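Local coordinates for Alpha/beta hydrolase (Paenibacillus sp. VTT E-133280, PDB 6TJ2), which probably hydrolyses esters such as methyl salicylate outside the cell, as a bacterial counterpart of tobacco salicylic acid binding protein 2, at residues E78-G83 with N88-E93; V122-S127 with A142-D147. All coordinates share one frame; numbering follows the deposited sequence.

Contact 1 of 2, residues E78-G83 with N88-E93; sequences EYAGHG and NNVTHE
Gly81 and Val90 bring the two backbones closest, with 5.6 Å between Gly81 CA and Val90 CA, where a type II beta turn from Tyr79 to His82 passes the loop leading into helix 92-105. The turn is closed by His82 N donating to Tyr79 O, and Gly81, its third residue, has the positive phi that this turn type requires. Ala80 and Val90 both direct their CB toward the opposite segment, and the apolar contact is between methyl groups: Ala80 CB lies 3.7 Å from Val90 CG2. That same Val90 CG2 is 3.8 Å from Ala80 O, so one branch of the valine covers both the methyl and the carbonyl of Ala80. CG2 is placed there by running anti to the backbone N, which leaves CG1 (chi1 74°) between N and the carbonyl carbon; Val90 CG1 reaches Gly81 CA at 4.2 Å.

The carbonyl touched by Val90 is itself held within the turn. His82 ND1 donates to Ala80 O at 2.8 Å with an N-H...O angle of 167°; the oxygen lies near the imidazole plane, while the donor is tilted 31° from the carbonyl plane. Tyr79 CE1 sits 3.4 Å above the centre of one face of the His82 imidazole, which limits the ring's rotation together with the ND1 bond and a second bond from NE2 to Glu205. Around the contact, Tyr79 and His82 pack on Ile95 of helix 92-105, Val90 reaches Pro206 of strand 205-206 and Pro209 of helix 208-211, and Thr91 takes the N-cap position of helix 92-105, so the turn that follows strand 73-75 lies against the approach to the next helix.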
ATOM      1  N   GLU A  78       0.790 -29.687  14.763  1.00 11.81           N
ATOM      2  CA  GLU A  78       0.572 -30.238  13.422  1.00 11.89           C
ATOM      3  C   GLU A  78      -0.904 -30.678  13.318  1.00 11.57           C
ATOM      4  O   GLU A  78      -1.602 -30.815  14.359  1.00 14.62           O
ATOM      5  CB  GLU A  78       1.476 -31.446  13.190  1.00 11.39           C
ATOM      6  CG  GLU A  78       1.533 -31.904  11.753  1.00 11.92           C
ATOM      7  CD  GLU A  78       1.798 -30.706  10.872  1.00 13.30           C
ATOM      8  OE1 GLU A  78       3.005 -30.395  10.701  1.00 13.23           O
ATOM      9  OE2 GLU A  78       0.831 -30.146  10.319  1.00 11.90           O
ATOM     10  N   TYR A  79      -1.403 -30.790  12.096  1.00 10.90           N
ATOM     11  CA  TYR A  79      -2.821 -31.139  11.894  1.00 11.71           C
ATOM     12  C   TYR A  79      -2.961 -32.226  10.831  1.00 11.13           C
ATOM     13  O   TYR A  79      -2.030 -32.513  10.154  1.00 11.66           O
ATOM     14  CB  TYR A  79      -3.663 -29.876  11.708  1.00 11.20           C
ATOM     15  CG  TYR A  79      -3.311 -28.927  10.586  1.00 11.54           C
ATOM     16  CD1 TYR A  79      -3.522 -29.236   9.254  1.00 11.73           C
ATOM     17  CD2 TYR A  79      -2.865 -27.657  10.885  1.00 11.42           C
ATOM     18  CE1 TYR A  79      -3.289 -28.302   8.254  1.00 11.93           C
ATOM     19  CE2 TYR A  79      -2.621 -26.716   9.898  1.00 11.57           C
ATOM     20  CZ  TYR A  79      -2.836 -27.036   8.579  1.00 11.17           C
ATOM     21  OH  TYR A  79      -2.639 -26.117   7.606  1.00 12.05           O
ATOM     22  N   ALA A  80      -4.181 -32.722  10.720  1.00 11.36           N
ATOM     23  CA  ALA A  80      -4.464 -33.942   9.943  1.00 11.82           C
ATOM     24  C   ALA A  80      -3.985 -33.786   8.501  1.00 11.50           C
ATOM     25  O   ALA A  80      -4.117 -32.717   7.883  1.00 11.32           O
ATOM     26  CB  ALA A  80      -5.913 -34.286   9.996  1.00 12.92           C
ATOM     27  N   GLY A  81      -3.379 -34.855   7.983  1.00 12.42           N
ATOM     28  CA  GLY A  81      -2.925 -34.929   6.597  1.00 13.19           C
ATOM     29  C   GLY A  81      -1.719 -34.066   6.293  1.00 13.50           C
ATOM     30  O   GLY A  81      -1.336 -33.927   5.124  1.00 14.31           O
ATOM     31  N   HIS A  82      -1.100 -33.507   7.330  1.00 12.10           N
ATOM     32  CA  HIS A  82       0.083 -32.649   7.200  1.00 12.32           C
ATOM     33  C   HIS A  82       1.171 -33.159   8.135  1.00 13.00           C
ATOM     34  O   HIS A  82       0.920 -33.980   9.030  1.00 13.18           O
ATOM     35  CB  HIS A  82      -0.265 -31.185   7.475  1.00 12.07           C
ATOM     36  CG  HIS A  82      -1.210 -30.624   6.472  1.00 12.93           C
ATOM     37  ND1 HIS A  82      -2.531 -31.031   6.360  1.00 11.55           N
ATOM     38  CD2 HIS A  82      -1.021 -29.663   5.565  1.00 12.62           C
ATOM     39  CE1 HIS A  82      -3.096 -30.322   5.359  1.00 11.86           C
ATOM     40  NE2 HIS A  82      -2.198 -29.479   4.861  1.00 12.36           N
ATOM     41  N   GLY A  83       2.386 -32.743   7.871  1.00 15.34           N
ATOM     42  CA  GLY A  83       3.547 -33.300   8.585  1.00 14.71           C
ATOM     43  C   GLY A  83       3.666 -34.766   8.302  1.00 17.73           C
ATOM     44  O   GLY A  83       3.584 -35.191   7.132  1.00 18.61           O
ATOM     45  N   ASN A  88      -3.889 -38.116   1.791  1.00 13.83           N
ATOM     46  CA  ASN A  88      -4.193 -37.304   0.595  1.00 13.60           C
ATOM     47  C   ASN A  88      -5.684 -36.974   0.490  1.00 13.26           C
ATOM     48  O   ASN A  88      -6.001 -36.054  -0.257  1.00 13.47           O
ATOM     49  CB  ASN A  88      -3.664 -38.010  -0.655  1.00 15.73           C
ATOM     50  CG  ASN A  88      -2.152 -37.987  -0.768  1.00 20.43           C
ATOM     51  OD1 ASN A  88      -1.496 -37.162  -0.128  1.00 23.19           O
ATOM     52  ND2 ASN A  88      -1.641 -38.789  -1.671  1.00 24.26           N
ATOM     53  N   ASN A  89      -6.527 -37.687   1.214  1.00 13.70           N
ATOM     54  CA  ASN A  89      -7.977 -37.475   1.159  1.00 13.90           C
ATOM     55  C   ASN A  89      -8.512 -36.792   2.400  1.00 12.82           C
ATOM     56  O   ASN A  89      -9.735 -36.752   2.624  1.00 13.93           O
ATOM     57  CB  ASN A  89      -8.703 -38.800   0.883  1.00 15.87           C
ATOM     58  CG  ASN A  89      -8.414 -39.354  -0.503  1.00 18.57           C
ATOM     59  OD1 ASN A  89      -8.108 -38.648  -1.442  1.00 20.27           O
ATOM     60  ND2 ASN A  89      -8.692 -40.641  -0.660  1.00 29.30           N
ATOM     61  N   VAL A  90      -7.631 -36.164   3.175  1.00 12.30           N
ATOM     62  CA  VAL A  90      -8.046 -35.430   4.388  1.00 11.86           C
ATOM     63  C   VAL A  90      -9.071 -34.352   4.047  1.00 10.95           C
ATOM     64  O   VAL A  90      -9.024 -33.750   2.955  1.00 11.97           O
ATOM     65  CB  VAL A  90      -6.831 -34.860   5.136  1.00 11.98           C
ATOM     66  CG1 VAL A  90      -6.259 -33.665   4.399  1.00 12.47           C
ATOM     67  CG2 VAL A  90      -7.194 -34.483   6.527  1.00 13.63           C
ATOM     68  N   THR A  91     -10.021 -34.153   4.979  1.00 11.46           N
ATOM     69  CA  THR A  91     -11.053 -33.117   4.856  1.00 11.46           C
ATOM     70  C   THR A  91     -10.808 -31.950   5.798  1.00 11.66           C
ATOM     71  O   THR A  91     -10.072 -32.056   6.778  1.00 11.14           O
ATOM     72  CB  THR A  91     -12.448 -33.676   5.110  1.00 13.35           C
ATOM     73  OG1 THR A  91     -12.515 -34.001   6.498  1.00 14.33           O
ATOM     74  CG2 THR A  91     -12.711 -34.894   4.244  1.00 13.96           C
ATOM     75  N   HIS A  92     -11.483 -30.855   5.521  1.00 10.86           N
ATOM     76  CA  HIS A  92     -11.402 -29.668   6.425  1.00 11.16           C
ATOM     77  C   HIS A  92     -11.921 -30.028   7.809  1.00 11.76           C
ATOM     78  O   HIS A  92     -11.341 -29.582   8.833  1.00 12.33           O
ATOM     79  CB  HIS A  92     -12.193 -28.468   5.829  1.00 11.33           C
ATOM     80  CG  HIS A  92     -11.634 -27.155   6.288  1.00 10.54           C
ATOM     81  ND1 HIS A  92     -11.923 -26.640   7.516  1.00 11.48           N
ATOM     82  CD2 HIS A  92     -10.834 -26.301   5.643  1.00 11.33           C
ATOM     83  CE1 HIS A  92     -11.353 -25.459   7.610  1.00 11.80           C
ATOM     84  NE2 HIS A  92     -10.607 -25.231   6.506  1.00 10.99           N
ATOM     85  N   GLU A  93     -12.954 -30.848   7.909  1.00 12.27           N
ATOM     86  CA  GLU A  93     -13.489 -31.263   9.217  1.00 12.84           C
ATOM     87  C   GLU A  93     -12.425 -32.046   9.983  1.00 12.32           C
ATOM     88  O   GLU A  93     -12.292 -31.843  11.177  1.00 12.55           O
ATOM     89  CB  GLU A  93     -14.735 -32.090   8.972  1.00 15.01           C
ATOM     90  CG  GLU A  93     -15.359 -32.620  10.232  1.00 19.64           C
ATOM     91  CD  GLU A  93     -16.629 -33.409   9.995  1.00 24.70           C
ATOM     92  OE1 GLU A  93     -17.277 -33.211   8.941  1.00 29.17           O
ATOM     93  OE2 GLU A  93     -17.018 -34.125  10.938  1.00 29.59           O
TER

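Contact 2 of 2, residues V122-S127 with A142-D147; sequences VIQTVS and AFAPLD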
ATOM      1  N   VAL A 122      -8.801 -22.489   8.975  1.00 10.04           N
ATOM      2  CA  VAL A 122      -8.720 -23.397  10.126  1.00 11.01           C
ATOM      3  C   VAL A 122      -8.970 -22.629  11.415  1.00  9.66           C
ATOM      4  O   VAL A 122      -9.716 -23.121  12.289  1.00 10.78           O
ATOM      5  CB  VAL A 122      -7.382 -24.131  10.130  1.00 10.69           C
ATOM      6  CG1 VAL A 122      -7.321 -25.059  11.346  1.00 11.28           C
ATOM      7  CG2 VAL A 122      -7.183 -24.922   8.834  1.00 11.70           C
ATOM      8  N   ILE A 123      -8.411 -21.434  11.583  1.00 10.05           N
ATOM      9  CA  ILE A 123      -8.732 -20.676  12.810  1.00 10.49           C
ATOM     10  C   ILE A 123     -10.214 -20.313  12.837  1.00  9.76           C
ATOM     11  O   ILE A 123     -10.825 -20.268  13.937  1.00 11.25           O
ATOM     12  CB  ILE A 123      -7.812 -19.491  13.104  1.00 10.73           C
ATOM     13  CG1 ILE A 123      -8.033 -18.322  12.145  1.00 11.14           C
ATOM     14  CG2 ILE A 123      -6.371 -19.986  13.119  1.00 10.50           C
ATOM     15  CD1 ILE A 123      -6.982 -17.236  12.253  1.00 11.17           C
ATOM     16  N   GLN A 124     -10.841 -20.051  11.663  1.00 10.47           N
ATOM     17  CA  GLN A 124     -12.303 -19.799  11.659  1.00 10.91           C
ATOM     18  C   GLN A 124     -13.051 -21.016  12.189  1.00 10.45           C
ATOM     19  O   GLN A 124     -13.927 -20.867  13.068  1.00 12.37           O
ATOM     20  CB  GLN A 124     -12.766 -19.437  10.257  1.00 11.25           C
ATOM     21  CG  GLN A 124     -12.305 -18.068   9.759  1.00 11.85           C
ATOM     22  CD  GLN A 124     -12.672 -17.913   8.304  1.00 13.60           C
ATOM     23  OE1 GLN A 124     -12.339 -18.791   7.478  1.00 14.00           O
ATOM     24  NE2 GLN A 124     -13.394 -16.842   7.961  1.00 13.73           N
ATOM     25  N   THR A 125     -12.803 -22.184  11.636  1.00 10.61           N
ATOM     26  CA  THR A 125     -13.591 -23.366  11.978  1.00 11.45           C
ATOM     27  C   THR A 125     -13.252 -23.852  13.377  1.00 10.58           C
ATOM     28  O   THR A 125     -14.180 -24.277  14.119  1.00 12.43           O
ATOM     29  CB  THR A 125     -13.434 -24.445  10.927  1.00 10.66           C
ATOM     30  OG1 THR A 125     -12.058 -24.782  10.789  1.00 11.76           O
ATOM     31  CG2 THR A 125     -14.037 -24.060   9.599  1.00 11.05           C
ATOM     32  N   VAL A 126     -12.024 -23.668  13.826  1.00 10.79           N
ATOM     33  CA  VAL A 126     -11.658 -24.001  15.211  1.00 11.74           C
ATOM     34  C   VAL A 126     -12.369 -23.090  16.207  1.00 11.96           C
ATOM     35  O   VAL A 126     -12.929 -23.567  17.215  1.00 12.93           O
ATOM     36  CB  VAL A 126     -10.141 -23.993  15.403  1.00 11.31           C
ATOM     37  CG1 VAL A 126      -9.717 -24.043  16.868  1.00 11.97           C
ATOM     38  CG2 VAL A 126      -9.505 -25.150  14.622  1.00 12.28           C
ATOM     39  N   SER A 127     -12.395 -21.788  15.923  1.00 12.55           N
ATOM     40  CA  SER A 127     -13.009 -20.816  16.837  1.00 13.02           C
ATOM     41  C   SER A 127     -14.482 -21.109  17.002  1.00 13.90           C
ATOM     42  O   SER A 127     -14.997 -20.779  18.093  1.00 17.60           O
ATOM     43  CB  SER A 127     -12.737 -19.424  16.402  1.00 15.11           C
ATOM     44  OG  SER A 127     -13.512 -19.129  15.274  1.00 18.63           O
ATOM     45  N   ALA A 142      -3.504 -14.355   5.713  1.00 10.66           N
ATOM     46  CA  ALA A 142      -4.389 -15.510   5.787  1.00 11.13           C
ATOM     47  C   ALA A 142      -5.689 -15.256   5.034  1.00 11.20           C
ATOM     48  O   ALA A 142      -6.161 -14.118   4.880  1.00 11.61           O
ATOM     49  CB  ALA A 142      -4.663 -15.927   7.217  1.00 12.04           C
ATOM     50  N   PHE A 143      -6.276 -16.335   4.575  1.00 10.80           N
ATOM     51  CA  PHE A 143      -7.609 -16.295   3.958  1.00 11.54           C
ATOM     52  C   PHE A 143      -8.656 -16.207   5.047  1.00 13.30           C
ATOM     53  O   PHE A 143      -8.513 -16.797   6.145  1.00 12.91           O
ATOM     54  CB  PHE A 143      -7.820 -17.545   3.101  1.00 13.03           C
ATOM     55  CG  PHE A 143      -6.807 -17.656   2.006  1.00 13.96           C
ATOM     56  CD1 PHE A 143      -6.894 -16.793   0.922  1.00 16.95           C
ATOM     57  CD2 PHE A 143      -5.729 -18.529   2.080  1.00 15.40           C
ATOM     58  CE1 PHE A 143      -5.920 -16.840  -0.077  1.00 18.00           C
ATOM     59  CE2 PHE A 143      -4.749 -18.531   1.107  1.00 16.46           C
ATOM     60  CZ  PHE A 143      -4.873 -17.734   0.012  1.00 18.41           C
ATOM     61  N   ALA A 144      -9.741 -15.507   4.762  1.00 12.47           N
ATOM     62  CA  ALA A 144     -10.920 -15.429   5.640  1.00 11.87           C
ATOM     63  C   ALA A 144     -12.148 -15.606   4.773  1.00 12.73           C
ATOM     64  O   ALA A 144     -12.847 -14.621   4.513  1.00 13.00           O
ATOM     65  CB  ALA A 144     -10.874 -14.108   6.380  1.00 13.69           C
ATOM     66  N   PRO A 145     -12.409 -16.810   4.257  1.00 12.51           N
ATOM     67  CA  PRO A 145     -13.596 -16.985   3.429  1.00 12.14           C
ATOM     68  C   PRO A 145     -14.833 -16.507   4.191  1.00 13.38           C
ATOM     69  O   PRO A 145     -14.945 -16.612   5.411  1.00 13.45           O
ATOM     70  CB  PRO A 145     -13.677 -18.488   3.166  1.00 14.17           C
ATOM     71  CG  PRO A 145     -12.236 -18.928   3.364  1.00 17.48           C
ATOM     72  CD  PRO A 145     -11.644 -18.059   4.453  1.00 12.55           C
ATOM     73  N   LEU A 146     -15.803 -16.025   3.404  1.00 13.20           N
ATOM     74  CA  LEU A 146     -17.160 -15.805   3.953  1.00 13.11           C
ATOM     75  C   LEU A 146     -17.897 -17.142   4.029  1.00 13.04           C
ATOM     76  O   LEU A 146     -17.503 -18.109   3.344  1.00 15.44           O
ATOM     77  CB  LEU A 146     -17.911 -14.832   3.024  1.00 15.03           C
ATOM     78  CG  LEU A 146     -17.272 -13.448   2.862  1.00 17.42           C
ATOM     79  CD1 LEU A 146     -18.085 -12.555   1.902  1.00 19.26           C
ATOM     80  CD2 LEU A 146     -17.127 -12.758   4.189  1.00 17.32           C
ATOM     81  N   ASP A 147     -19.031 -17.127   4.729  1.00 15.65           N
ATOM     82  CA  ASP A 147     -19.927 -18.300   4.793  1.00 16.10           C
ATOM     83  C   ASP A 147     -20.263 -18.803   3.395  1.00 16.87           C
ATOM     84  O   ASP A 147     -20.584 -17.982   2.504  1.00 16.67           O
ATOM     85  CB  ASP A 147     -21.164 -17.946   5.602  1.00 17.53           C
ATOM     86  CG  ASP A 147     -22.079 -19.152   5.690  1.00 19.26           C
ATOM     87  OD1 ASP A 147     -21.633 -20.244   6.049  1.00 18.18           O
ATOM     88  OD2 ASP A 147     -23.279 -18.984   5.338  1.00 23.37           O
TER
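Gln124 reaches from helix 119-129 to Ala144 and Pro145 in the loop that follows strand 134-139, and its side chain supplies all the close contacts between the two segments. CB points toward the loop, and CG lies anti to the carbonyl carbon (chi1 -70°), beside the backbone N. From there the chain runs extended (chi2 172°), carrying the amide toward the loop, whose nearest CA, that of Ala144, is 7.6 Å from Gln124 CA. At the amide carbon the first contacts appear: Gln124 CD is 3.9 Å from Pro145 O and 4.0 Å from Pro145 CD.

In the alpha/beta-hydrolase fold, helix 119-129 is the one that follows the nucleophile elbow, here consistent with Gly115, Ser117 and Gly119 of a GxSxG pattern, and segment 142-147 lies beyond the end of the neighbouring parallel strand 134-139. The glutamine therefore joins that helix to the loop beyond the next strand. Phe143 is tied to Ser117, the probable nucleophile, by backbone hydrogen bonding, which places the loop beside the likely active site.

The two atoms beyond CD divide the work. Gln124 OE1 rests against the proline ring, 3.2 Å from Pro145 CD, whereas Gln124 NE2 donates to Pro145 O at 3.0 Å. This bond is fairly straight, with an N-H...O angle of 159°, and NE2 arrives in the carbonyl plane on a lone pair, while the acceptor stays close to the amide plane of Gln124. Gln124 NE2 also passes 4.0 Å from Ala144 CB. Pro145 O takes a second bond from Tyr220 OH, so two donors grip this buried carbonyl. Phe219 and Tyr220 of helix 217-221 pack on the Gln124 side chain, and Phe139 of strand 134-139 touches it as well.

Contact 1 is complete before contact 2 begins along the chain, and their centres lie about 16 Å apart. Both belong to the alpha/beta-hydrolase domain and join segments in the connections around its parallel sheet: contact 1 lies between strand 73-75 and helix 92-105, contact 2 between helix 119-129 and the loop beyond strand 134-139. The two helices bring them together. His92 CE1 packs 3.3 Å from Thr125 OG1, and His92 NE2 bonds to Ser121 OG near the start of helix 119-129. The start of helix 92-105 thus packs on the helix that follows the probable nucleophile Ser117, while contact 2 comes beside the likely active site through its loop.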